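Local atomic coordinates of NOL1/NOP2/sun family protein (Enterococcus faecium, PDB entry 3M4X), a protein that probably methylates ribosomal RNA, joining an N-terminal RNA methyltransferase part to a C-terminal PUA-like part that is probably RNA-binding. Residues Glu204-Cys209 with Thr236-Glu241; Phe382-Ala387 with Val435-Gln440; Gln409-Gly414 with Asn447-Gly452. One frame throughout, in Å; residues are numbered along the deposited sequence.

Contact 1 (Glu204-Cys209 with Thr236-Glu241); sequences ESPLYC and TFAPEE
The carboxylate of Glu-241 lies with one face against the first turn of helix 205-222. Measured from its plane, Pro-206 CA, Pro-206 O and Cys-209 CB all stand on the same side, each about 3 Å above it. Pro-206 CA is 3.3 Å from Glu-241 OE1, and Cys-209 CB approaches Glu-241 OE2 to 3.1 Å, almost straight above that oxygen. The carboxylate of Glu-240, turned about 47° from that of Glu-241, also presents a face: Pro-206 CB lies on one side of its plane, 3.9 Å from Glu-240 OE1. Pro-206 CB thus faces two carboxylate oxygens, one from each glutamate, with Ala-238 CB set between the two oxygens, 3.9 Å from Pro-206 CB.

These are carbon-to-oxygen and van der Waals contacts, and the acidic tips find their polar partners elsewhere. Glu-241 OE1 bonds to Ser-186 OG, which also meets Thr-236 OG1, while Glu-240 OE1 forms a salt bridge with Lys-15 of helix 10-20.

The fold is the Rossmann-like methyltransferase sheet: helix 205-222 belongs to the connection of a beta-alpha-beta unit between the parallel strands 176-182 and 228-234. Residues 236-241 form the loop leaving the second of these strands. Ser-186 follows a Pro-Cys pair and Thr-236 completes a Thr-Cys-Thr run, consistent with the two cysteine motifs of the RNA cytosine-5 methyltransferases.

Glu-240 bends at its second torsion (chi2 80°), folding its carboxylate back over Pro-206 and leaving CG as an elbow. Both methyls of Leu-207 rest on that elbow, with Leu-207 CD2 3.6 Å from Glu-240 CG. Glu-241 is instead extended beyond CG, and its methylene passes the helix backbone, Glu-241 CG lying 3.4 Å from Pro-206 O.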
ATOM      1  N   GLU A 204      25.385 -17.000  -1.119  1.00 54.96           N
ATOM      2  CA  GLU A 204      25.915 -15.642  -1.174  1.00 59.92           C
ATOM      3  C   GLU A 204      24.820 -14.582  -1.176  1.00 58.07           C
ATOM      4  O   GLU A 204      25.108 -13.391  -1.145  1.00 59.65           O
ATOM      5  CB  GLU A 204      26.796 -15.461  -2.412  1.00 65.82           C
ATOM      6  CG  GLU A 204      28.145 -16.158  -2.328  1.00 76.54           C
ATOM      7  CD  GLU A 204      28.968 -15.972  -3.586  1.00 83.98           C
ATOM      8  OE1 GLU A 204      28.369 -15.805  -4.673  1.00 87.54           O
ATOM      9  OE2 GLU A 204      30.211 -15.991  -3.488  1.00 85.99           O
ATOM     10  N   SER A 205      23.567 -15.019  -1.223  1.00 56.27           N
ATOM     11  CA  SER A 205      22.443 -14.092  -1.312  1.00 54.77           C
ATOM     12  C   SER A 205      22.351 -13.138  -0.127  1.00 52.92           C
ATOM     13  O   SER A 205      22.127 -11.949  -0.311  1.00 52.79           O
ATOM     14  CB  SER A 205      21.123 -14.845  -1.481  1.00 59.65           C
ATOM     15  OG  SER A 205      21.078 -15.533  -2.720  1.00 63.70           O
ATOM     16  N   PRO A 206      22.512 -13.654   1.098  1.00 53.62           N
ATOM     17  CA  PRO A 206      22.341 -12.735   2.224  1.00 50.56           C
ATOM     18  C   PRO A 206      23.271 -11.529   2.164  1.00 54.41           C
ATOM     19  O   PRO A 206      22.805 -10.400   2.352  1.00 52.95           O
ATOM     20  CB  PRO A 206      22.649 -13.615   3.434  1.00 43.81           C
ATOM     21  CG  PRO A 206      22.232 -14.990   2.984  1.00 44.22           C
ATOM     22  CD  PRO A 206      22.635 -15.054   1.541  1.00 49.50           C
ATOM     23  N   LEU A 207      24.555 -11.758   1.901  1.00 55.39           N
ATOM     24  CA  LEU A 207      25.536 -10.673   1.880  1.00 53.53           C
ATOM     25  C   LEU A 207      25.358  -9.772   0.659  1.00 47.99           C
ATOM     26  O   LEU A 207      25.524  -8.562   0.748  1.00 48.73           O
ATOM     27  CB  LEU A 207      26.966 -11.213   1.943  1.00 63.73           C
ATOM     28  CG  LEU A 207      27.514 -11.700   3.292  1.00 72.65           C
ATOM     29  CD1 LEU A 207      27.455 -10.589   4.338  1.00 70.97           C
ATOM     30  CD2 LEU A 207      26.779 -12.949   3.778  1.00 80.41           C
ATOM     31  N   TYR A 208      25.028 -10.364  -0.481  1.00 45.63           N
ATOM     32  CA  TYR A 208      24.711  -9.587  -1.671  1.00 45.43           C
ATOM     33  C   TYR A 208      23.538  -8.641  -1.386  1.00 48.76           C
ATOM     34  O   TYR A 208      23.545  -7.468  -1.785  1.00 46.37           O
ATOM     35  CB  TYR A 208      24.372 -10.521  -2.832  1.00 48.53           C
ATOM     36  CG  TYR A 208      23.895  -9.817  -4.081  1.00 64.65           C
ATOM     37  CD1 TYR A 208      24.770  -9.538  -5.124  1.00 71.33           C
ATOM     38  CD2 TYR A 208      22.561  -9.433  -4.222  1.00 75.65           C
ATOM     39  CE1 TYR A 208      24.333  -8.891  -6.272  1.00 78.76           C
ATOM     40  CE2 TYR A 208      22.115  -8.784  -5.365  1.00 80.33           C
ATOM     41  CZ  TYR A 208      23.005  -8.514  -6.388  1.00 82.46           C
ATOM     42  OH  TYR A 208      22.566  -7.871  -7.527  1.00 83.78           O
ATOM     43  N   CYS A 209      22.534  -9.158  -0.688  1.00 48.81           N
ATOM     44  CA  CYS A 209      21.351  -8.377  -0.365  1.00 50.02           C
ATOM     45  C   CYS A 209      21.666  -7.342   0.698  1.00 46.49           C
ATOM     46  O   CYS A 209      21.151  -6.229   0.652  1.00 44.95           O
ATOM     47  CB  CYS A 209      20.211  -9.287   0.092  1.00 52.90           C
ATOM     48  SG  CYS A 209      19.422 -10.192  -1.254  1.00 52.48           S
ATOM     49  N   THR A 236      13.033 -12.190   5.081  1.00 46.41           N
ATOM     50  CA  THR A 236      14.075 -13.192   5.129  1.00 46.06           C
ATOM     51  C   THR A 236      14.504 -13.344   6.569  1.00 43.67           C
ATOM     52  O   THR A 236      14.219 -12.478   7.399  1.00 38.76           O
ATOM     53  CB  THR A 236      15.285 -12.815   4.256  1.00 46.12           C
ATOM     54  OG1 THR A 236      16.076 -13.985   4.018  1.00 49.91           O
ATOM     55  CG2 THR A 236      16.153 -11.727   4.935  1.00 29.81           C
ATOM     56  N   PHE A 237      15.189 -14.442   6.859  1.00 38.87           N
ATOM     57  CA  PHE A 237      15.602 -14.759   8.223  1.00 44.73           C
ATOM     58  C   PHE A 237      17.054 -14.373   8.501  1.00 41.54           C
ATOM     59  O   PHE A 237      17.472 -14.293   9.659  1.00 38.92           O
ATOM     60  CB  PHE A 237      15.414 -16.265   8.507  1.00 45.24           C
ATOM     61  CG  PHE A 237      14.004 -16.747   8.323  1.00 44.72           C
ATOM     62  CD1 PHE A 237      13.669 -17.575   7.257  1.00 47.47           C
ATOM     63  CD2 PHE A 237      13.008 -16.366   9.208  1.00 44.09           C
ATOM     64  CE1 PHE A 237      12.365 -18.021   7.082  1.00 49.93           C
ATOM     65  CE2 PHE A 237      11.698 -16.797   9.036  1.00 44.73           C
ATOM     66  CZ  PHE A 237      11.376 -17.632   7.972  1.00 47.90           C
ATOM     67  N   ALA A 238      17.826 -14.136   7.446  1.00 39.56           N
ATOM     68  CA  ALA A 238      19.271 -13.943   7.607  1.00 38.47           C
ATOM     69  C   ALA A 238      19.637 -12.787   8.528  1.00 37.47           C
ATOM     70  O   ALA A 238      19.132 -11.673   8.368  1.00 40.52           O
ATOM     71  CB  ALA A 238      19.951 -13.785   6.251  1.00 41.40           C
ATOM     72  N   PRO A 239      20.512 -13.059   9.511  1.00 39.54           N
ATOM     73  CA  PRO A 239      21.098 -11.991  10.327  1.00 36.51           C
ATOM     74  C   PRO A 239      21.724 -10.934   9.438  1.00 36.72           C
ATOM     75  O   PRO A 239      21.602  -9.751   9.739  1.00 38.12           O
ATOM     76  CB  PRO A 239      22.199 -12.716  11.118  1.00 34.90           C
ATOM     77  CG  PRO A 239      21.658 -14.143  11.246  1.00 39.88           C
ATOM     78  CD  PRO A 239      20.944 -14.405   9.947  1.00 39.56           C
ATOM     79  N   GLU A 240      22.383 -11.353   8.360  1.00 38.01           N
ATOM     80  CA  GLU A 240      23.104 -10.408   7.508  1.00 42.52           C
ATOM     81  C   GLU A 240      22.188  -9.294   6.991  1.00 40.56           C
ATOM     82  O   GLU A 240      22.640  -8.185   6.760  1.00 36.79           O
ATOM     83  CB  GLU A 240      23.809 -11.119   6.347  1.00 41.89           C
ATOM     84  CG  GLU A 240      24.949 -12.063   6.772  1.00 42.92           C
ATOM     85  CD  GLU A 240      24.440 -13.424   7.253  1.00 49.15           C
ATOM     86  OE1 GLU A 240      23.211 -13.654   7.246  1.00 44.89           O
ATOM     87  OE2 GLU A 240      25.269 -14.269   7.637  1.00 59.34           O
ATOM     88  N   GLU A 241      20.899  -9.594   6.847  1.00 42.46           N
ATOM     89  CA  GLU A 241      19.933  -8.631   6.312  1.00 42.27           C
ATOM     90  C   GLU A 241      19.036  -7.986   7.362  1.00 38.41           C
ATOM     91  O   GLU A 241      18.293  -7.060   7.061  1.00 32.65           O
ATOM     92  CB  GLU A 241      19.073  -9.291   5.240  1.00 38.75           C
ATOM     93  CG  GLU A 241      19.883  -9.781   4.072  1.00 42.79           C
ATOM     94  CD  GLU A 241      19.115 -10.729   3.213  1.00 53.58           C
ATOM     95  OE1 GLU A 241      19.314 -11.958   3.359  1.00 53.17           O
ATOM     96  OE2 GLU A 241      18.301 -10.246   2.399  1.00 60.74           O
TER

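Contact 2 (Phe382-Ala387 with Val435-Gln440); sequences FEPSYA and VGFGKQ
Phe-437, on a strand of the PUA-like domain, points its ring at Pro-384 and Ser-385, where the last strand of the preceding four-stranded antiparallel sheet turns into helix 386-390; the contact is therefore an interdomain joint. From Phe-437 CB, which aims toward the other segment, the ring runs under the proline. Its CG is still at the margin, whereas CD1 and CE1 carry the contact: Pro-384 CB is 3.4 Å from Phe-437 CE1. The next atom, CZ, stays under the same methylene, and CE2 draws away again. Pro-384 CB lies 3.7 Å from the ring centroid and 20° off the normal, a CH-pi contact over the face with the carbon displaced toward the rim. At the edge, in the ring plane, Ser-385 O is 3.2 Å from Phe-437 CD1, so the carbonyl oxygen meets ring C-H groups, which are probably slightly positive. Phe-333 of helix 324-336 packs on both Phe-437 and Pro-384.

Ser-385 is the N-cap of helix 386-390, its OG bonding to Leu-388 N as well as to His-373 O. One residue on, Tyr-386 has CG anti to the backbone N (chi1 -172°), which carries the ring back toward the strand at Gly-436. Gln-83 NE2 bonds both Tyr-386 OH and Val-435 O, the latter also meeting the tyrosine edge, 3.6 Å from Tyr-386 CE1.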
ATOM      1  N   PHE A 382     -16.745  17.407 -19.495  1.00 68.19           N
ATOM      2  CA  PHE A 382     -15.947  16.810 -18.432  1.00 61.16           C
ATOM      3  C   PHE A 382     -16.561  15.480 -18.002  1.00 57.86           C
ATOM      4  O   PHE A 382     -17.768  15.390 -17.788  1.00 56.42           O
ATOM      5  CB  PHE A 382     -15.851  17.742 -17.228  1.00 51.88           C
ATOM      6  CG  PHE A 382     -15.224  17.100 -16.018  1.00 48.10           C
ATOM      7  CD1 PHE A 382     -13.851  17.097 -15.853  1.00 43.10           C
ATOM      8  CD2 PHE A 382     -16.015  16.487 -15.050  1.00 41.15           C
ATOM      9  CE1 PHE A 382     -13.276  16.493 -14.735  1.00 46.89           C
ATOM     10  CE2 PHE A 382     -15.451  15.900 -13.942  1.00 39.12           C
ATOM     11  CZ  PHE A 382     -14.081  15.898 -13.780  1.00 42.60           C
ATOM     12  N   GLU A 383     -15.724  14.454 -17.873  1.00 48.28           N
ATOM     13  CA  GLU A 383     -16.193  13.145 -17.451  1.00 47.07           C
ATOM     14  C   GLU A 383     -15.534  12.733 -16.139  1.00 43.35           C
ATOM     15  O   GLU A 383     -14.319  12.689 -16.042  1.00 47.15           O
ATOM     16  CB  GLU A 383     -15.929  12.113 -18.543  1.00 49.67           C
ATOM     17  CG  GLU A 383     -16.647  12.433 -19.846  1.00 59.28           C
ATOM     18  CD  GLU A 383     -16.599  11.291 -20.849  1.00 67.17           C
ATOM     19  OE1 GLU A 383     -15.746  10.385 -20.692  1.00 69.83           O
ATOM     20  OE2 GLU A 383     -17.417  11.301 -21.796  1.00 68.19           O
ATOM     21  N   PRO A 384     -16.348  12.445 -15.119  1.00 40.15           N
ATOM     22  CA  PRO A 384     -15.847  12.086 -13.792  1.00 36.85           C
ATOM     23  C   PRO A 384     -15.134  10.734 -13.880  1.00 37.98           C
ATOM     24  O   PRO A 384     -15.440   9.927 -14.765  1.00 33.10           O
ATOM     25  CB  PRO A 384     -17.126  11.941 -12.951  1.00 37.98           C
ATOM     26  CG  PRO A 384     -18.262  12.344 -13.848  1.00 42.03           C
ATOM     27  CD  PRO A 384     -17.798  12.232 -15.245  1.00 37.79           C
ATOM     28  N   SER A 385     -14.209  10.480 -12.960  1.00 33.65           N
ATOM     29  CA  SER A 385     -13.372   9.288 -13.048  1.00 38.51           C
ATOM     30  C   SER A 385     -13.795   8.159 -12.115  1.00 38.71           C
ATOM     31  O   SER A 385     -14.521   8.358 -11.135  1.00 31.30           O
ATOM     32  CB  SER A 385     -11.936   9.648 -12.709  1.00 36.79           C
ATOM     33  OG  SER A 385     -11.878  10.029 -11.347  1.00 36.86           O
ATOM     34  N   TYR A 386     -13.293   6.970 -12.436  1.00 40.18           N
ATOM     35  CA  TYR A 386     -13.400   5.794 -11.597  1.00 29.65           C
ATOM     36  C   TYR A 386     -12.784   6.089 -10.236  1.00 29.72           C
ATOM     37  O   TYR A 386     -13.349   5.741  -9.199  1.00 35.97           O
ATOM     38  CB  TYR A 386     -12.662   4.657 -12.286  1.00 32.98           C
ATOM     39  CG  TYR A 386     -12.815   3.282 -11.661  1.00 42.16           C
ATOM     40  CD1 TYR A 386     -14.063   2.699 -11.512  1.00 44.18           C
ATOM     41  CD2 TYR A 386     -11.704   2.546 -11.282  1.00 41.69           C
ATOM     42  CE1 TYR A 386     -14.205   1.439 -10.971  1.00 43.14           C
ATOM     43  CE2 TYR A 386     -11.837   1.278 -10.743  1.00 45.55           C
ATOM     44  CZ  TYR A 386     -13.092   0.731 -10.590  1.00 43.24           C
ATOM     45  OH  TYR A 386     -13.240  -0.530 -10.052  1.00 40.98           O
ATOM     46  N   ALA A 387     -11.637   6.760 -10.234  1.00 28.70           N
ATOM     47  CA  ALA A 387     -10.945   7.072  -8.987  1.00 28.54           C
ATOM     48  C   ALA A 387     -11.845   7.863  -8.045  1.00 34.36           C
ATOM     49  O   ALA A 387     -11.919   7.573  -6.845  1.00 31.03           O
ATOM     50  CB  ALA A 387      -9.637   7.831  -9.260  1.00 24.31           C
ATOM     51  N   VAL A 435     -19.447   1.648  -6.532  1.00 30.07           N
ATOM     52  CA  VAL A 435     -18.710   0.778  -7.434  1.00 28.59           C
ATOM     53  C   VAL A 435     -18.206   1.463  -8.691  1.00 33.12           C
ATOM     54  O   VAL A 435     -17.473   0.856  -9.470  1.00 35.70           O
ATOM     55  CB  VAL A 435     -19.525  -0.468  -7.806  1.00 31.57           C
ATOM     56  CG1 VAL A 435     -19.927  -1.201  -6.545  1.00 26.20           C
ATOM     57  CG2 VAL A 435     -20.768  -0.086  -8.612  1.00 33.26           C
ATOM     58  N   GLY A 436     -18.582   2.729  -8.888  1.00 31.28           N
ATOM     59  CA  GLY A 436     -18.211   3.436 -10.105  1.00 27.70           C
ATOM     60  C   GLY A 436     -19.255   4.427 -10.605  1.00 33.88           C
ATOM     61  O   GLY A 436     -20.340   4.529 -10.040  1.00 39.68           O
ATOM     62  N   PHE A 437     -18.923   5.163 -11.668  1.00 28.22           N
ATOM     63  CA  PHE A 437     -19.881   6.072 -12.294  1.00 37.29           C
ATOM     64  C   PHE A 437     -20.677   5.422 -13.425  1.00 39.59           C
ATOM     65  O   PHE A 437     -20.139   4.659 -14.225  1.00 39.99           O
ATOM     66  CB  PHE A 437     -19.183   7.321 -12.847  1.00 38.22           C
ATOM     67  CG  PHE A 437     -18.995   8.406 -11.833  1.00 35.30           C
ATOM     68  CD1 PHE A 437     -17.739   8.682 -11.319  1.00 30.58           C
ATOM     69  CD2 PHE A 437     -20.081   9.157 -11.394  1.00 35.92           C
ATOM     70  CE1 PHE A 437     -17.565   9.685 -10.382  1.00 31.26           C
ATOM     71  CE2 PHE A 437     -19.919  10.152 -10.460  1.00 35.26           C
ATOM     72  CZ  PHE A 437     -18.659  10.420  -9.949  1.00 36.43           C
ATOM     73  N   GLY A 438     -21.964   5.745 -13.479  1.00 36.29           N
ATOM     74  CA  GLY A 438     -22.753   5.536 -14.675  1.00 36.07           C
ATOM     75  C   GLY A 438     -23.245   6.891 -15.153  1.00 40.68           C
ATOM     76  O   GLY A 438     -23.119   7.889 -14.442  1.00 38.62           O
ATOM     77  N   LYS A 439     -23.796   6.943 -16.358  1.00 42.17           N
ATOM     78  CA  LYS A 439     -24.427   8.167 -16.811  1.00 38.28           C
ATOM     79  C   LYS A 439     -25.833   7.864 -17.328  1.00 40.11           C
ATOM     80  O   LYS A 439     -26.016   7.334 -18.422  1.00 43.32           O
ATOM     81  CB  LYS A 439     -23.576   8.888 -17.864  1.00 39.05           C
ATOM     82  CG  LYS A 439     -24.036  10.332 -18.110  1.00 37.74           C
ATOM     83  CD  LYS A 439     -23.455  10.903 -19.386  1.00 39.31           C
ATOM     84  CE  LYS A 439     -23.880  12.335 -19.568  1.00 48.73           C
ATOM     85  NZ  LYS A 439     -23.376  12.894 -20.844  1.00 59.37           N
ATOM     86  N   GLN A 440     -26.825   8.201 -16.517  1.00 33.38           N
ATOM     87  CA  GLN A 440     -28.198   7.892 -16.844  1.00 37.18           C
ATOM     88  C   GLN A 440     -28.755   8.853 -17.901  1.00 47.11           C
ATOM     89  O   GLN A 440     -29.001  10.030 -17.631  1.00 50.60           O
ATOM     90  CB  GLN A 440     -29.049   7.919 -15.587  1.00 28.97           C
ATOM     91  CG  GLN A 440     -30.510   7.565 -15.825  1.00 29.65           C
ATOM     92  CD  GLN A 440     -31.338   7.843 -14.607  1.00 34.77           C
ATOM     93  OE1 GLN A 440     -31.142   8.863 -13.938  1.00 36.84           O
ATOM     94  NE2 GLN A 440     -32.263   6.942 -14.294  1.00 42.53           N
TER

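Contact 3 (Gln409-Gly414 with Asn447-Gly452); sequences QSYTAG and NFFPKG
Tyr-411 O is gripped by two N-H donors. Asn-447 ND2 reaches it at 2.8 Å with an N-H...O angle of 152°, lying in the carbonyl plane on a lone pair, while the oxygen is almost in the plane of the Asn-447 amide. With CG trans to the backbone N (chi1 -175°), Asn-447 extends that amide toward the helix end. The second donor comes from the helix's own end: Gly-414 N is also 2.8 Å from Tyr-411 O, part of a Schellman motif in which Gly-414 takes positive phi (103°). Asn-447 thus shares with Gly-414 a carbonyl of the last helical turn.

Its other amide atom looks inward to its own loop. Asn-447 OD1 accepts from Phe-449 N at 2.9 Å, an Asx turn, with the donor well above the carbonyl plane; Arg-454 NH2 bonds the same oxygen. The turn brings Phe-449 to the helix, where its CB rests over one face of the Tyr-411 ring, 3.8 Å from the centroid. The two rings themselves meet obliquely. Beyond, Thr-412 CG2 lies over a face of the Phe-449 ring, 4.0 Å from its centroid, making a second CH-pi contact. Tyr-411 OH runs past the loop backbone to bond Phe-437 O on strand 433-441. Helix 405-413 is thereby held to the loop leaving strand 444-447, in the PUA-like domain built on a mixed five-stranded sheet.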
ATOM      1  N   GLN A 409     -22.978  -7.142 -12.021  1.00 41.36           N
ATOM      2  CA  GLN A 409     -22.420  -8.057 -13.019  1.00 45.36           C
ATOM      3  C   GLN A 409     -22.363  -7.423 -14.412  1.00 47.40           C
ATOM      4  O   GLN A 409     -21.310  -7.413 -15.051  1.00 46.87           O
ATOM      5  CB  GLN A 409     -23.239  -9.351 -13.090  1.00 54.56           C
ATOM      6  CG  GLN A 409     -22.538 -10.577 -12.544  1.00 66.88           C
ATOM      7  CD  GLN A 409     -23.121 -11.044 -11.219  1.00 78.72           C
ATOM      8  OE1 GLN A 409     -24.201 -10.614 -10.818  1.00 78.59           O
ATOM      9  NE2 GLN A 409     -22.404 -11.934 -10.537  1.00 82.20           N
ATOM     10  N   SER A 410     -23.499  -6.900 -14.873  1.00 44.63           N
ATOM     11  CA  SER A 410     -23.593  -6.268 -16.191  1.00 45.58           C
ATOM     12  C   SER A 410     -22.659  -5.079 -16.297  1.00 44.95           C
ATOM     13  O   SER A 410     -21.993  -4.882 -17.313  1.00 46.05           O
ATOM     14  CB  SER A 410     -25.023  -5.800 -16.458  1.00 50.74           C
ATOM     15  OG  SER A 410     -25.951  -6.826 -16.167  1.00 54.98           O
ATOM     16  N   TYR A 411     -22.615  -4.290 -15.230  1.00 45.48           N
ATOM     17  CA  TYR A 411     -21.768  -3.105 -15.186  1.00 45.33           C
ATOM     18  C   TYR A 411     -20.280  -3.446 -15.327  1.00 43.19           C
ATOM     19  O   TYR A 411     -19.588  -2.879 -16.176  1.00 39.72           O
ATOM     20  CB  TYR A 411     -22.036  -2.298 -13.909  1.00 43.64           C
ATOM     21  CG  TYR A 411     -21.182  -1.052 -13.783  1.00 45.10           C
ATOM     22  CD1 TYR A 411     -21.411   0.055 -14.591  1.00 37.88           C
ATOM     23  CD2 TYR A 411     -20.142  -0.985 -12.853  1.00 34.50           C
ATOM     24  CE1 TYR A 411     -20.624   1.192 -14.477  1.00 37.01           C
ATOM     25  CE2 TYR A 411     -19.361   0.139 -12.732  1.00 32.01           C
ATOM     26  CZ  TYR A 411     -19.601   1.226 -13.541  1.00 39.62           C
ATOM     27  OH  TYR A 411     -18.810   2.355 -13.416  1.00 41.91           O
ATOM     28  N   THR A 412     -19.785  -4.375 -14.514  1.00 45.56           N
ATOM     29  CA  THR A 412     -18.373  -4.760 -14.602  1.00 46.43           C
ATOM     30  C   THR A 412     -18.039  -5.521 -15.892  1.00 45.40           C
ATOM     31  O   THR A 412     -16.882  -5.582 -16.301  1.00 48.53           O
ATOM     32  CB  THR A 412     -17.908  -5.563 -13.381  1.00 42.61           C
ATOM     33  OG1 THR A 412     -18.830  -6.631 -13.141  1.00 45.04           O
ATOM     34  CG2 THR A 412     -17.851  -4.662 -12.159  1.00 40.08           C
ATOM     35  N   ALA A 413     -19.058  -6.085 -16.531  1.00 43.42           N
ATOM     36  CA  ALA A 413     -18.905  -6.659 -17.869  1.00 49.72           C
ATOM     37  C   ALA A 413     -18.802  -5.562 -18.927  1.00 56.26           C
ATOM     38  O   ALA A 413     -18.315  -5.798 -20.035  1.00 58.78           O
ATOM     39  CB  ALA A 413     -20.067  -7.591 -18.188  1.00 48.23           C
ATOM     40  N   GLY A 414     -19.275  -4.367 -18.586  1.00 53.27           N
ATOM     41  CA  GLY A 414     -19.178  -3.231 -19.481  1.00 50.84           C
ATOM     42  C   GLY A 414     -20.495  -2.922 -20.168  1.00 51.36           C
ATOM     43  O   GLY A 414     -20.558  -2.078 -21.054  1.00 52.97           O
ATOM     44  N   ASN A 447     -22.316   3.092 -19.603  1.00 45.72           N
ATOM     45  CA  ASN A 447     -21.277   2.418 -18.841  1.00 43.83           C
ATOM     46  C   ASN A 447     -19.933   3.130 -18.780  1.00 42.22           C
ATOM     47  O   ASN A 447     -19.300   3.383 -19.807  1.00 40.02           O
ATOM     48  CB  ASN A 447     -21.083   0.993 -19.356  1.00 42.74           C
ATOM     49  CG  ASN A 447     -20.104   0.217 -18.514  1.00 40.62           C
ATOM     50  OD1 ASN A 447     -18.923   0.544 -18.466  1.00 45.92           O
ATOM     51  ND2 ASN A 447     -20.594  -0.795 -17.819  1.00 35.83           N
ATOM     52  N   PHE A 448     -19.496   3.434 -17.562  1.00 36.53           N
ATOM     53  CA  PHE A 448     -18.185   4.029 -17.369  1.00 43.35           C
ATOM     54  C   PHE A 448     -17.270   3.239 -16.442  1.00 42.21           C
ATOM     55  O   PHE A 448     -16.378   3.794 -15.789  1.00 40.30           O
ATOM     56  CB  PHE A 448     -18.313   5.499 -16.978  1.00 45.07           C
ATOM     57  CG  PHE A 448     -18.733   6.351 -18.127  1.00 47.90           C
ATOM     58  CD1 PHE A 448     -20.069   6.497 -18.441  1.00 41.97           C
ATOM     59  CD2 PHE A 448     -17.790   6.935 -18.947  1.00 47.51           C
ATOM     60  CE1 PHE A 448     -20.458   7.241 -19.524  1.00 45.15           C
ATOM     61  CE2 PHE A 448     -18.177   7.688 -20.039  1.00 44.30           C
ATOM     62  CZ  PHE A 448     -19.513   7.840 -20.324  1.00 44.85           C
ATOM     63  N   PHE A 449     -17.489   1.929 -16.406  1.00 43.86           N
ATOM     64  CA  PHE A 449     -16.505   1.046 -15.803  1.00 43.34           C
ATOM     65  C   PHE A 449     -15.317   0.988 -16.753  1.00 42.72           C
ATOM     66  O   PHE A 449     -15.484   0.676 -17.936  1.00 47.41           O
ATOM     67  CB  PHE A 449     -17.074  -0.348 -15.557  1.00 42.52           C
ATOM     68  CG  PHE A 449     -16.186  -1.213 -14.698  1.00 44.35           C
ATOM     69  CD1 PHE A 449     -15.896  -0.845 -13.394  1.00 41.05           C
ATOM     70  CD2 PHE A 449     -15.630  -2.380 -15.196  1.00 46.24           C
ATOM     71  CE1 PHE A 449     -15.082  -1.624 -12.602  1.00 42.10           C
ATOM     72  CE2 PHE A 449     -14.811  -3.167 -14.408  1.00 43.04           C
ATOM     73  CZ  PHE A 449     -14.541  -2.794 -13.109  1.00 45.57           C
ATOM     74  N   PRO A 450     -14.117   1.322 -16.253  1.00 38.42           N
ATOM     75  CA  PRO A 450     -12.928   1.382 -17.111  1.00 49.05           C
ATOM     76  C   PRO A 450     -12.793   0.141 -17.991  1.00 56.58           C
ATOM     77  O   PRO A 450     -12.906  -0.983 -17.493  1.00 52.88           O
ATOM     78  CB  PRO A 450     -11.779   1.497 -16.102  1.00 43.57           C
ATOM     79  CG  PRO A 450     -12.403   2.252 -14.961  1.00 38.83           C
ATOM     80  CD  PRO A 450     -13.822   1.746 -14.873  1.00 37.73           C
ATOM     81  N   LYS A 451     -12.575   0.361 -19.288  1.00 61.27           N
ATOM     82  CA  LYS A 451     -12.542  -0.716 -20.275  1.00 65.31           C
ATOM     83  C   LYS A 451     -11.507  -1.776 -19.913  1.00 62.27           C
ATOM     84  O   LYS A 451     -11.718  -2.964 -20.143  1.00 61.19           O
ATOM     85  CB  LYS A 451     -12.245  -0.155 -21.669  1.00 71.57           C
ATOM     86  CG  LYS A 451     -13.219   0.923 -22.125  1.00 79.46           C
ATOM     87  CD  LYS A 451     -12.824   1.526 -23.469  1.00 86.20           C
ATOM     88  CE  LYS A 451     -13.817   2.602 -23.894  1.00 92.61           C
ATOM     89  NZ  LYS A 451     -13.457   3.246 -25.191  1.00 97.23           N
ATOM     90  N   GLY A 452     -10.396  -1.338 -19.332  1.00 64.35           N
ATOM     91  CA  GLY A 452      -9.311  -2.238 -18.983  1.00 65.63           C
ATOM     92  C   GLY A 452      -9.618  -3.159 -17.816  1.00 64.39           C
ATOM     93  O   GLY A 452      -8.810  -4.022 -17.479  1.00 64.04           O
TER

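From the N terminus, contact 1 comes first, closing a loop of 26 residues that holds the rest of helix 205-222 and strand 228-234 within the methyltransferase fold. It is complete before the others open and lies on the opposite side of the chain's centre, nearest atoms about 32 Å from either. Contacts 2 and 3 cross, their segments running 382-387, 409-414, 435-440, 447-452; contact 2 spans 47 intervening residues and contact 3 spans 32. Contact 2 ties the four-stranded sheet to the PUA-like domain; contact 3 joins helix and loop inside that domain. Their centres are 11 Å apart and Tyr-386 OH packs 3.3 Å from Phe-449 CE1, so the two contacts form one continuous packed region.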